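Local coordinates for protein endo-polygalacturonase (Pectobacterium carotovorum subsp. carotovorum, PDB 1BHE) that hydrolyses the alpha-1,4-galacturonosyl links of polygalacturonic acid and so takes part in the maceration and soft-rotting of plant tissue, at residues 52-57 with 100-105; 72-77 with 120-125; 76-81 with 126-131; 151-156 with 170-175. One frame throughout, in Å; residues are numbered along the deposited sequence.

Contact 1. Residues 52-57 with 100-105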
loop_
_atom_site.group_PDB
_atom_site.type_symbol
_atom_site.label_atom_id
_atom_site.label_comp_id
_atom_site.label_asym_id
_atom_site.label_seq_id
_atom_site.Cartn_x
_atom_site.Cartn_y
_atom_site.Cartn_z
ATOM N N PHE A 52 9.024 -16.656 14.082
ATOM C CA PHE A 52 7.761 -16.788 14.796
ATOM C C PHE A 52 6.687 -17.128 13.752
ATOM O O PHE A 52 6.411 -16.299 12.882
ATOM C CB PHE A 52 7.373 -15.517 15.541
ATOM C CG PHE A 52 8.192 -15.209 16.765
ATOM C CD1 PHE A 52 9.346 -14.456 16.671
ATOM C CD2 PHE A 52 7.790 -15.670 18.009
ATOM C CE1 PHE A 52 10.099 -14.168 17.794
ATOM C CE2 PHE A 52 8.539 -15.387 19.143
ATOM C CZ PHE A 52 9.690 -14.632 19.033
ATOM N N LEU A 53 6.156 -18.338 13.814
ATOM C CA LEU A 53 5.135 -18.783 12.858
ATOM C C LEU A 53 3.766 -18.537 13.478
ATOM O O LEU A 53 3.482 -19.058 14.563
ATOM C CB LEU A 53 5.361 -20.254 12.523
ATOM C CG LEU A 53 4.804 -20.802 11.211
ATOM C CD1 LEU A 53 5.266 -19.990 10.008
ATOM C CD2 LEU A 53 5.211 -22.261 11.035
ATOM N N SER A 54 2.936 -17.720 12.837
ATOM C CA SER A 54 1.659 -17.342 13.438
ATOM C C SER A 54 0.533 -17.128 12.440
ATOM O O SER A 54 0.744 -16.874 11.259
ATOM C CB SER A 54 1.901 -16.011 14.188
ATOM O OG SER A 54 0.712 -15.427 14.682
ATOM N N GLY A 55 -0.687 -17.185 12.963
ATOM C CA GLY A 55 -1.890 -16.858 12.208
ATOM C C GLY A 55 -2.265 -15.423 12.598
ATOM O O GLY A 55 -1.458 -14.692 13.178
ATOM N N PRO A 56 -3.488 -15.017 12.298
ATOM C CA PRO A 56 -3.960 -13.676 12.574
ATOM C C PRO A 56 -3.700 -13.181 13.988
ATOM O O PRO A 56 -3.965 -13.878 14.963
ATOM C CB PRO A 56 -5.467 -13.761 12.324
ATOM C CG PRO A 56 -5.591 -14.809 11.273
ATOM C CD PRO A 56 -4.510 -15.818 11.576
ATOM N N LEU A 57 -3.212 -11.949 14.082
ATOM C CA LEU A 57 -2.941 -11.286 15.337
ATOM C C LEU A 57 -3.718 -9.966 15.392
ATOM O O LEU A 57 -3.937 -9.335 14.359
ATOM C CB LEU A 57 -1.443 -10.981 15.486
ATOM C CG LEU A 57 -0.477 -12.164 15.487
ATOM C CD1 LEU A 57 0.971 -11.705 15.322
ATOM C CD2 LEU A 57 -0.634 -12.991 16.760
ATOM N N ASP A 100 -8.974 -12.934 7.050
ATOM C CA ASP A 100 -8.546 -11.888 7.983
ATOM C C ASP A 100 -7.120 -11.503 7.572
ATOM O O ASP A 100 -6.445 -12.311 6.923
ATOM C CB ASP A 100 -8.548 -12.361 9.429
ATOM C CG ASP A 100 -9.941 -12.570 9.999
ATOM O OD1 ASP A 100 -10.872 -11.851 9.597
ATOM O OD2 ASP A 100 -10.097 -13.472 10.845
ATOM N N ALA A 101 -6.643 -10.333 7.987
ATOM C CA ALA A 101 -5.270 -9.948 7.671
ATOM C C ALA A 101 -4.327 -10.627 8.662
ATOM O O ALA A 101 -4.796 -11.193 9.655
ATOM C CB ALA A 101 -5.096 -8.436 7.734
ATOM N N PHE A 102 -3.031 -10.554 8.406
ATOM C CA PHE A 102 -2.065 -11.138 9.340
ATOM C C PHE A 102 -2.037 -10.340 10.635
ATOM O O PHE A 102 -2.129 -10.898 11.734
ATOM C CB PHE A 102 -0.685 -11.216 8.699
ATOM C CG PHE A 102 0.358 -11.980 9.459
ATOM C CD1 PHE A 102 0.032 -12.928 10.412
ATOM C CD2 PHE A 102 1.701 -11.745 9.180
ATOM C CE1 PHE A 102 1.016 -13.622 11.096
ATOM C CE2 PHE A 102 2.689 -12.442 9.855
ATOM C CZ PHE A 102 2.340 -13.372 10.812
ATOM N N ILE A 103 -1.893 -9.024 10.529
ATOM C CA ILE A 103 -1.884 -8.142 11.693
ATOM C C ILE A 103 -2.984 -7.089 11.509
ATOM O O ILE A 103 -2.964 -6.396 10.486
ATOM C CB ILE A 103 -0.542 -7.443 11.918
ATOM C CG1 ILE A 103 0.598 -8.461 12.136
ATOM C CG2 ILE A 103 -0.610 -6.495 13.115
ATOM C CD1 ILE A 103 1.959 -7.789 11.984
ATOM N N THR A 104 -3.931 -7.041 12.435
ATOM C CA THR A 104 -5.032 -6.081 12.319
ATOM C C THR A 104 -5.083 -5.151 13.528
ATOM O O THR A 104 -5.015 -5.583 14.675
ATOM C CB THR A 104 -6.389 -6.805 12.194
ATOM O OG1 THR A 104 -6.345 -7.797 11.161
ATOM C CG2 THR A 104 -7.495 -5.812 11.841
ATOM N N ALA A 105 -5.200 -3.849 13.276
ATOM C CA ALA A 105 -5.277 -2.831 14.311
ATOM C C ALA A 105 -6.598 -2.076 14.119
ATOM O O ALA A 105 -6.754 -1.373 13.121
ATOM C CB ALA A 105 -4.093 -1.876 14.184
HETATM O O HOH W 1 -5.467 -10.147 12.122
#
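Phe102 reaches across to Ser54 and Gly55 with its ring. CB leads off with CG anti to the backbone N (chi1 -171°), and the ring is carried back along the 52-57 segment. CD1 lies 3.6 Å from Gly55 O, which sits at the ring edge, near its plane. CE1 makes the ring's nearest approach, 3.3 Å from Phe102 CE1 to Ser54 O. CZ approaches Ser54 O more loosely. The ring thus lies against two successive carbonyls, and its other neighbours include Leu73, Ala75 and Ile119. Gly55 O also accepts a bond from Ser54 OG.

Beyond the ring the backbones pair. Leu57 N donates to Phe102 O at 2.8 Å. Thr104 N donates to Leu57 O at 3.0 Å, so both polar groups of Leu57 are used on this neighbour. Pro56 CA adds a C-H...O contact to Phe102 O, and Pro56 CB rests 3.8 Å from Ala101 O. One water joins the two segments. It lies 2.8 Å from both Leu57 O and Ala101 O, close enough to bond either, and also bonds Thr104 OG1. Leu57 and Ile103 put their side chains on the same side of the sheet, and Leu57 packs there on Ile29 and Gln30 of helix 26-33. Parallel pairing of this kind between successive coils is characteristic of the right-handed parallel beta-helix of family 28 glycosyl hydrolases.

Contact 2. Residues 72-77 with 120-125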
loop_
_atom_site.group_PDB
_atom_site.type_symbol
_atom_site.label_atom_id
_atom_site.label_comp_id
_atom_site.label_asym_id
_atom_site.label_seq_id
_atom_site.Cartn_x
_atom_site.Cartn_y
_atom_site.Cartn_z
ATOM N N THR A 72 12.132 -13.089 11.994
ATOM C CA THR A 72 11.034 -13.016 11.038
ATOM C C THR A 72 9.719 -13.407 11.705
ATOM O O THR A 72 9.659 -14.423 12.403
ATOM C CB THR A 72 11.290 -13.964 9.848
ATOM O OG1 THR A 72 12.543 -13.626 9.225
ATOM C CG2 THR A 72 10.191 -13.860 8.804
ATOM N N LEU A 73 8.685 -12.602 11.509
ATOM C CA LEU A 73 7.328 -12.971 11.937
ATOM C C LEU A 73 6.689 -13.463 10.633
ATOM O O LEU A 73 6.490 -12.663 9.713
ATOM C CB LEU A 73 6.599 -11.790 12.547
ATOM C CG LEU A 73 5.099 -11.945 12.816
ATOM C CD1 LEU A 73 4.836 -13.050 13.832
ATOM C CD2 LEU A 73 4.495 -10.638 13.310
ATOM N N ARG A 74 6.448 -14.755 10.529
ATOM C CA ARG A 74 5.943 -15.368 9.308
ATOM C C ARG A 74 4.526 -15.902 9.386
ATOM O O ARG A 74 4.172 -16.646 10.302
ATOM C CB ARG A 74 6.905 -16.517 8.950
ATOM C CG ARG A 74 6.660 -17.211 7.618
ATOM C CD ARG A 74 7.715 -18.298 7.381
ATOM N NE ARG A 74 9.008 -17.692 7.082
ATOM C CZ ARG A 74 10.196 -18.257 7.278
ATOM N NH1 ARG A 74 10.313 -19.475 7.779
ATOM N NH2 ARG A 74 11.290 -17.576 6.971
ATOM N N ALA A 75 3.719 -15.523 8.394
ATOM C CA ALA A 75 2.328 -15.960 8.322
ATOM C C ALA A 75 2.240 -17.428 7.917
ATOM O O ALA A 75 2.847 -17.831 6.915
ATOM C CB ALA A 75 1.553 -15.081 7.343
ATOM N N VAL A 76 1.505 -18.224 8.690
ATOM C CA VAL A 76 1.396 -19.646 8.363
ATOM C C VAL A 76 0.789 -19.821 6.982
ATOM O O VAL A 76 -0.093 -19.064 6.563
ATOM C CB VAL A 76 0.609 -20.445 9.413
ATOM C CG1 VAL A 76 1.350 -20.408 10.744
ATOM C CG2 VAL A 76 -0.809 -19.919 9.593
ATOM N N ASN A 77 1.281 -20.811 6.247
ATOM C CA ASN A 77 0.802 -21.120 4.906
ATOM C C ASN A 77 -0.387 -22.077 4.996
ATOM O O ASN A 77 -0.350 -23.232 4.577
ATOM C CB ASN A 77 1.920 -21.701 4.042
ATOM C CG ASN A 77 2.545 -22.972 4.568
ATOM O OD1 ASN A 77 2.693 -23.160 5.777
ATOM N ND2 ASN A 77 2.918 -23.886 3.676
ATOM N N ASP A 120 6.939 -11.724 6.968
ATOM C CA ASP A 120 6.875 -12.497 5.735
ATOM C C ASP A 120 5.509 -13.151 5.555
ATOM O O ASP A 120 5.095 -13.973 6.375
ATOM C CB ASP A 120 7.966 -13.572 5.777
ATOM C CG ASP A 120 7.992 -14.540 4.620
ATOM O OD1 ASP A 120 7.300 -14.355 3.603
ATOM O OD2 ASP A 120 8.750 -15.536 4.736
ATOM N N GLY A 121 4.835 -12.802 4.460
ATOM C CA GLY A 121 3.506 -13.331 4.192
ATOM C C GLY A 121 3.472 -14.698 3.537
ATOM O O GLY A 121 2.399 -15.304 3.417
ATOM N N GLN A 122 4.591 -15.195 3.024
ATOM C CA GLN A 122 4.627 -16.477 2.326
ATOM C C GLN A 122 3.604 -16.517 1.196
ATOM O O GLN A 122 2.903 -17.516 1.004
ATOM C CB GLN A 122 4.348 -17.635 3.287
ATOM C CG GLN A 122 5.310 -17.795 4.445
ATOM C CD GLN A 122 5.463 -19.246 4.866
ATOM O OE1 GLN A 122 6.337 -19.941 4.346
ATOM N NE2 GLN A 122 4.610 -19.721 5.766
ATOM N N GLY A 123 3.519 -15.445 0.410
ATOM C CA GLY A 123 2.572 -15.354 -0.691
ATOM C C GLY A 123 2.775 -16.461 -1.719
ATOM O O GLY A 123 1.809 -16.932 -2.314
ATOM N N GLY A 124 4.028 -16.787 -2.029
ATOM C CA GLY A 124 4.356 -17.768 -3.035
ATOM C C GLY A 124 4.587 -19.184 -2.555
ATOM O O GLY A 124 5.038 -20.007 -3.354
ATOM N N VAL A 125 4.235 -19.520 -1.322
ATOM C CA VAL A 125 4.414 -20.868 -0.796
ATOM C C VAL A 125 3.151 -21.705 -0.917
ATOM O O VAL A 125 2.059 -21.259 -0.558
ATOM C CB VAL A 125 4.827 -20.802 0.691
ATOM C CG1 VAL A 125 5.052 -22.193 1.271
ATOM C CG2 VAL A 125 6.084 -19.956 0.838
HETATM O O HOH W 2 11.424 -15.406 5.294
HETATM O O HOH W 3 0.804 -17.421 4.354
HETATM O O HOH W 4 4.953 -22.381 7.421
#
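The Arg74 guanidinium and the Asp120 carboxylate stand nearly perpendicular, their planes 80° apart. Asp120 OD2 lies at the guanidinium edge, somewhat tilted from its plane. Seen from the acid, Arg74 NE comes from above the carboxylate plane. The salt bridge is therefore not a flat two-pronged one: Arg74 NE to Asp120 OD2 is 3.2 Å, and the hydrogen bond is bent. A water bridges the same pair, accepting from Arg74 NH2 and donating to Asp120 OD2. The Gln122 amide also approaches Arg74, its plane turned from that of the guanidinium.

These groups sit where two parallel strands of the beta-helix run out into loops. Asp120 N donates to Leu73 O, and Ala75 N donates to Asp120 O at 2.9 Å. Arg74 and Asp120 put their side chains on the same side of the sheet. With CG anti to the backbone N in both (chi1 of Arg74 -174°), the two side chains run side by side and point the same way.

Asp120 also shapes the turn after its strand. Its OD1 accepts from Gln122 N at 2.9 Å, which makes an Asx turn. A weak bond from Asn171 ND2 reaches the same oxygen. Gln122 then crosses Arg74 at about a right angle, with Gln122 CG 3.5 Å from Arg74 CG. Asn77 turns its ND2 past Val125 CG1 to Lys126 O. A water links Asn77 OD1 with the Gln122 amide. In that amide, Gln122 NE2 donates to Ala75 O at 2.8 Å, with the acceptor in the amide plane and an N-H...O angle of 171°.

Contact 3. Residues 76-81 with 126-131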
loop_
_atom_site.group_PDB
_atom_site.type_symbol
_atom_site.label_atom_id
_atom_site.label_comp_id
_atom_site.label_asym_id
_atom_site.label_seq_id
_atom_site.Cartn_x
_atom_site.Cartn_y
_atom_site.Cartn_z
ATOM N N VAL A 76 1.505 -18.224 8.690
ATOM C CA VAL A 76 1.396 -19.646 8.363
ATOM C C VAL A 76 0.789 -19.821 6.982
ATOM O O VAL A 76 -0.093 -19.064 6.563
ATOM C CB VAL A 76 0.609 -20.445 9.413
ATOM C CG1 VAL A 76 1.350 -20.408 10.744
ATOM C CG2 VAL A 76 -0.809 -19.919 9.593
ATOM N N ASN A 77 1.281 -20.811 6.247
ATOM C CA ASN A 77 0.802 -21.120 4.906
ATOM C C ASN A 77 -0.387 -22.077 4.996
ATOM O O ASN A 77 -0.350 -23.232 4.577
ATOM C CB ASN A 77 1.920 -21.701 4.042
ATOM C CG ASN A 77 2.545 -22.972 4.568
ATOM O OD1 ASN A 77 2.693 -23.160 5.777
ATOM N ND2 ASN A 77 2.918 -23.886 3.676
ATOM N N ASN A 78 -1.489 -21.579 5.541
ATOM C CA ASN A 78 -2.706 -22.337 5.766
ATOM C C ASN A 78 -3.918 -21.435 5.577
ATOM O O ASN A 78 -4.055 -20.432 6.274
ATOM C CB ASN A 78 -2.698 -22.920 7.191
ATOM C CG ASN A 78 -3.834 -23.915 7.360
ATOM O OD1 ASN A 78 -4.975 -23.515 7.583
ATOM N ND2 ASN A 78 -3.533 -25.195 7.177
ATOM N N ALA A 79 -4.800 -21.784 4.650
ATOM C CA ALA A 79 -5.954 -20.947 4.347
ATOM C C ALA A 79 -6.995 -20.932 5.450
ATOM O O ALA A 79 -7.516 -19.869 5.796
ATOM C CB ALA A 79 -6.556 -21.374 3.016
ATOM N N LYS A 80 -7.272 -22.079 6.069
ATOM C CA LYS A 80 -8.228 -22.151 7.167
ATOM C C LYS A 80 -7.810 -21.304 8.360
ATOM O O LYS A 80 -8.659 -20.722 9.041
ATOM C CB LYS A 80 -8.462 -23.600 7.608
ATOM C CG LYS A 80 -9.490 -23.735 8.718
ATOM C CD LYS A 80 -9.785 -25.191 9.056
ATOM C CE LYS A 80 -10.884 -25.268 10.112
ATOM N NZ LYS A 80 -10.557 -26.295 11.143
ATOM N N SER A 81 -6.513 -21.133 8.596
ATOM C CA SER A 81 -6.011 -20.313 9.680
ATOM C C SER A 81 -6.386 -18.839 9.566
ATOM O O SER A 81 -6.410 -18.166 10.595
ATOM C CB SER A 81 -4.485 -20.442 9.788
ATOM O OG SER A 81 -4.145 -21.686 10.378
ATOM N N LYS A 126 3.282 -22.934 -1.422
ATOM C CA LYS A 126 2.118 -23.815 -1.503
ATOM C C LYS A 126 1.457 -23.901 -0.129
ATOM O O LYS A 126 2.131 -24.137 0.872
ATOM C CB LYS A 126 2.494 -25.222 -1.979
ATOM C CG LYS A 126 1.314 -26.189 -1.997
ATOM C CD LYS A 126 1.762 -27.606 -2.319
ATOM C CE LYS A 126 0.582 -28.563 -2.299
ATOM N NZ LYS A 126 -0.121 -28.539 -0.980
ATOM N N LEU A 127 0.148 -23.700 -0.086
ATOM C CA LEU A 127 -0.572 -23.802 1.185
ATOM C C LEU A 127 -0.619 -25.256 1.639
ATOM O O LEU A 127 -0.584 -26.170 0.810
ATOM C CB LEU A 127 -1.981 -23.230 1.008
ATOM C CG LEU A 127 -2.043 -21.782 0.499
ATOM C CD1 LEU A 127 -3.473 -21.379 0.173
ATOM C CD2 LEU A 127 -1.432 -20.843 1.531
ATOM N N GLN A 128 -0.724 -25.496 2.940
ATOM C CA GLN A 128 -0.824 -26.841 3.496
ATOM C C GLN A 128 -2.183 -27.462 3.154
ATOM O O GLN A 128 -2.423 -28.652 3.024
ATOM C CB GLN A 128 -0.707 -26.801 5.022
ATOM C CG GLN A 128 0.584 -26.204 5.558
ATOM C CD GLN A 128 0.543 -25.949 7.054
ATOM O OE1 GLN A 128 -0.506 -26.040 7.696
ATOM N NE2 GLN A 128 1.691 -25.624 7.635
ATOM N N ASP A 129 -3.147 -26.584 3.055
ATOM C CA ASP A 129 -4.544 -26.665 2.830
ATOM C C ASP A 129 -5.061 -26.752 1.409
ATOM O O ASP A 129 -6.241 -27.061 1.187
ATOM C CB ASP A 129 -5.056 -25.278 3.365
ATOM C CG ASP A 129 -6.131 -25.513 4.404
ATOM O OD1 ASP A 129 -6.400 -26.708 4.679
ATOM O OD2 ASP A 129 -6.690 -24.523 4.903
ATOM N N LYS A 130 -4.284 -26.280 0.437
ATOM C CA LYS A 130 -4.726 -26.238 -0.954
ATOM C C LYS A 130 -3.617 -26.747 -1.870
ATOM O O LYS A 130 -2.481 -26.914 -1.440
ATOM C CB LYS A 130 -5.115 -24.824 -1.384
ATOM C CG LYS A 130 -6.123 -24.057 -0.563
ATOM C CD LYS A 130 -7.528 -24.629 -0.690
ATOM C CE LYS A 130 -8.518 -23.853 0.161
ATOM N NZ LYS A 130 -9.845 -24.526 0.240
ATOM N N LYS A 131 -3.930 -26.941 -3.151
ATOM C CA LYS A 131 -2.932 -27.393 -4.118
ATOM C C LYS A 131 -1.991 -26.270 -4.539
ATOM O O LYS A 131 -0.923 -26.512 -5.104
ATOM C CB LYS A 131 -3.632 -27.948 -5.368
ATOM C CG LYS A 131 -3.991 -29.423 -5.272
ATOM C CD LYS A 131 -4.296 -29.998 -6.650
ATOM C CE LYS A 131 -3.008 -30.281 -7.411
ATOM N NZ LYS A 131 -3.266 -31.009 -8.684
#
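Two long loops of the beta-helix are clasped here, largely by amide and carboxylate side chains, away from the probable catalytic residues. Asn77 is the centre of an inverse gamma turn. Its backbone O accepts from Gln128 N at 2.8 Å. Its side chain holds a second point: Asn77 ND2 donates to Lys126 O at 2.9 Å. That oxygen lies close to the plane of the amide. Asn77 therefore holds the 126-131 loop by backbone and side chain at once.

Gln128 stretches out over Asn77 and Asn78, crossing both at about a right angle. Its OE1 accepts from Asn78 ND2 at 3.2 Å, with the two amides turned 74° apart. Asn78 has CG anti to the backbone N (chi1 -170°), which places its amide between Gln128 OE1 and Ser81 N. Asn78 OD1 accepts from Ser81 N on a lone pair, an Asx motif.

Asp129 grips the same turn: its OD2 takes a bond from Lys80 N at 2.8 Å, met nearly along the C-O axis. An apolar contact joins Ala79 CB to Leu127 CD1 at 4.2 Å. Lys126 curls back within its own loop, and its NZ donates to Leu127 O and Lys130 O. Val76 bonds by its backbone to Ser54 of strand 51-58. The clasp lies beyond the end of strand 72-75, while the other loop runs on from strand 118-120 toward helix 136-144.

Contact 4. Residues 151-156 with 170-175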
loop_
_atom_site.group_PDB
_atom_site.type_symbol
_atom_site.label_atom_id
_atom_site.label_comp_id
_atom_site.label_asym_id
_atom_site.label_seq_id
_atom_site.Cartn_x
_atom_site.Cartn_y
_atom_site.Cartn_z
ATOM N N PRO A 151 -5.112 -13.199 2.444
ATOM C CA PRO A 151 -4.832 -12.269 3.517
ATOM C C PRO A 151 -3.920 -11.098 3.198
ATOM O O PRO A 151 -2.853 -11.230 2.591
ATOM C CB PRO A 151 -4.174 -13.126 4.598
ATOM C CG PRO A 151 -3.934 -14.471 4.042
ATOM C CD PRO A 151 -4.475 -14.522 2.648
ATOM N N ARG A 152 -4.314 -9.902 3.636
ATOM C CA ARG A 152 -3.445 -8.731 3.640
ATOM C C ARG A 152 -2.443 -8.851 4.786
ATOM O O ARG A 152 -2.758 -9.529 5.774
ATOM C CB ARG A 152 -4.258 -7.445 3.829
ATOM C CG ARG A 152 -5.086 -7.113 2.587
ATOM C CD ARG A 152 -6.020 -5.938 2.862
ATOM N NE ARG A 152 -6.697 -5.508 1.634
ATOM C CZ ARG A 152 -7.726 -4.667 1.607
ATOM N NH1 ARG A 152 -8.215 -4.152 2.727
ATOM N NH2 ARG A 152 -8.270 -4.350 0.436
ATOM N N LEU A 153 -1.271 -8.235 4.675
ATOM C CA LEU A 153 -0.287 -8.330 5.748
ATOM C C LEU A 153 -0.674 -7.472 6.952
ATOM O O LEU A 153 -0.731 -7.938 8.087
ATOM C CB LEU A 153 1.097 -7.891 5.301
ATOM C CG LEU A 153 2.112 -8.860 4.737
ATOM C CD1 LEU A 153 3.498 -8.206 4.799
ATOM C CD2 LEU A 153 2.149 -10.220 5.417
ATOM N N ILE A 154 -0.898 -6.181 6.706
ATOM C CA ILE A 154 -1.214 -5.253 7.797
ATOM C C ILE A 154 -2.488 -4.497 7.426
ATOM O O ILE A 154 -2.500 -3.849 6.384
ATOM C CB ILE A 154 -0.060 -4.268 8.045
ATOM C CG1 ILE A 154 1.165 -4.968 8.662
ATOM C CG2 ILE A 154 -0.465 -3.106 8.945
ATOM C CD1 ILE A 154 2.435 -4.146 8.505
ATOM N N GLN A 155 -3.508 -4.595 8.256
ATOM C CA GLN A 155 -4.781 -3.911 8.020
ATOM C C GLN A 155 -5.083 -3.003 9.205
ATOM O O GLN A 155 -5.179 -3.461 10.343
ATOM C CB GLN A 155 -5.888 -4.956 7.847
ATOM C CG GLN A 155 -7.285 -4.371 7.734
ATOM C CD GLN A 155 -7.583 -3.774 6.374
ATOM O OE1 GLN A 155 -7.212 -4.297 5.326
ATOM N NE2 GLN A 155 -8.282 -2.637 6.388
ATOM N N ILE A 156 -5.171 -1.705 8.968
ATOM C CA ILE A 156 -5.398 -0.723 10.023
ATOM C C ILE A 156 -6.708 0.024 9.782
ATOM O O ILE A 156 -6.871 0.644 8.735
ATOM C CB ILE A 156 -4.236 0.278 10.103
ATOM C CG1 ILE A 156 -2.877 -0.431 10.220
ATOM C CG2 ILE A 156 -4.437 1.226 11.280
ATOM C CD1 ILE A 156 -1.735 0.363 9.609
ATOM N N ILE A 170 7.749 -8.573 3.351
ATOM C CA ILE A 170 7.987 -9.350 2.159
ATOM C C ILE A 170 6.909 -10.383 1.848
ATOM O O ILE A 170 6.215 -10.917 2.704
ATOM C CB ILE A 170 9.339 -10.106 2.193
ATOM C CG1 ILE A 170 9.330 -11.212 3.251
ATOM C CG2 ILE A 170 10.510 -9.156 2.415
ATOM C CD1 ILE A 170 10.608 -12.038 3.265
ATOM N N ASN A 171 6.818 -10.691 0.558
ATOM C CA ASN A 171 5.942 -11.723 0.027
ATOM C C ASN A 171 4.518 -11.678 0.560
ATOM O O ASN A 171 3.971 -12.687 1.014
ATOM C CB ASN A 171 6.581 -13.095 0.313
ATOM C CG ASN A 171 8.012 -13.178 -0.198
ATOM O OD1 ASN A 171 8.303 -12.677 -1.282
ATOM N ND2 ASN A 171 8.891 -13.797 0.585
ATOM N N SER A 172 3.863 -10.522 0.450
ATOM C CA SER A 172 2.487 -10.399 0.934
ATOM C C SER A 172 1.516 -11.107 0.010
ATOM O O SER A 172 1.545 -10.949 -1.213
ATOM C CB SER A 172 2.126 -8.909 1.057
ATOM O OG SER A 172 0.817 -8.771 1.563
ATOM N N PRO A 173 0.607 -11.894 0.576
ATOM C CA PRO A 173 -0.412 -12.600 -0.185
ATOM C C PRO A 173 -1.352 -11.630 -0.895
ATOM O O PRO A 173 -1.788 -11.889 -2.014
ATOM C CB PRO A 173 -1.151 -13.452 0.837
ATOM C CG PRO A 173 -0.234 -13.515 2.018
ATOM C CD PRO A 173 0.463 -12.170 2.023
ATOM N N ASN A 174 -1.662 -10.512 -0.259
ATOM C CA ASN A 174 -2.543 -9.480 -0.810
ATOM C C ASN A 174 -1.868 -8.126 -0.589
ATOM O O ASN A 174 -0.629 -8.087 -0.640
ATOM C CB ASN A 174 -3.898 -9.595 -0.141
ATOM C CG ASN A 174 -5.087 -8.906 -0.752
ATOM O OD1 ASN A 174 -5.130 -7.685 -0.887
ATOM N ND2 ASN A 174 -6.114 -9.686 -1.103
ATOM N N PHE A 175 -2.610 -7.043 -0.406
ATOM C CA PHE A 175 -1.962 -5.748 -0.164
ATOM C C PHE A 175 -1.073 -5.841 1.074
ATOM O O PHE A 175 -1.417 -6.563 2.006
ATOM C CB PHE A 175 -3.017 -4.655 -0.005
ATOM C CG PHE A 175 -3.895 -4.402 -1.202
ATOM C CD1 PHE A 175 -3.743 -5.078 -2.400
ATOM C CD2 PHE A 175 -4.894 -3.438 -1.110
ATOM C CE1 PHE A 175 -4.569 -4.821 -3.477
ATOM C CE2 PHE A 175 -5.716 -3.170 -2.189
ATOM C CZ PHE A 175 -5.559 -3.861 -3.374
HETATM O O HOH W 5 -7.476 -6.503 -1.469
#
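Asn174 OD1, which lies 3.5 Å from Arg152 CG, is held by two donors, Phe175 N and a water. Phe175 N donates to Asn174 OD1 at 2.6 Å, in the carbonyl plane and on a lone pair. The water donates to the same oxygen and accepts from Arg152 NH2, so it carries the link across the contact. That water also sits over the centre of the Phe175 ring, 3.7 Å above its plane.

Arg152 runs extended from CG to NE beside Phe175. The guanidinium and ring planes are 14° apart, but the groups meet obliquely and do not stack face to face; Arg152 NH2 is 3.8 Å from Phe175 CD2. Arg152 NH1 donates to Gln155 OE1 at 2.8 Å, with the oxygen in the guanidinium plane. This bond limits the rotation of the group.

Both segments belong to adjoining coils of the parallel beta-helix, where 170-175 runs from the end of strand 167-170 into the loop before 177-180. Leu153 N donates to Phe175 O at 3.2 Å. The Phe175 side chain is about 6 Å from that of Asp223, the predicted proton donor, so this end of the contact borders the probable active site.

Pro173 also lays its ring atoms against Pro151 O, and Pro173 CB is 3.9 Å from Pro151 CD. Leu153 CG rests on Ser172 OG. With its OG anti to the backbone N (chi1 -178°), Ser172 donates to Asn174 O from above the carbonyl plane.

In the fold
From the N terminus, segment 52-57 comes first, and contact 1 closes its loop at 100-105. Contact 2 opens at 72-77, inside that span, and closes at 120-125, beyond it, so the two cross. Contact 3 shares Val76 and Asn77 with contact 2 and closes further on, at 126-131; it too crosses contact 1. Contact 4 closes a short loop later in the chain, in series with the others. Strand 51-58 borders both 72-75 and 103-106, and 103-106 borders 154-157. Contacts 1, 2 and 4 thus join neighbouring coils in the N-terminal half of the beta-helix, while contact 3 ties loops that rise from it.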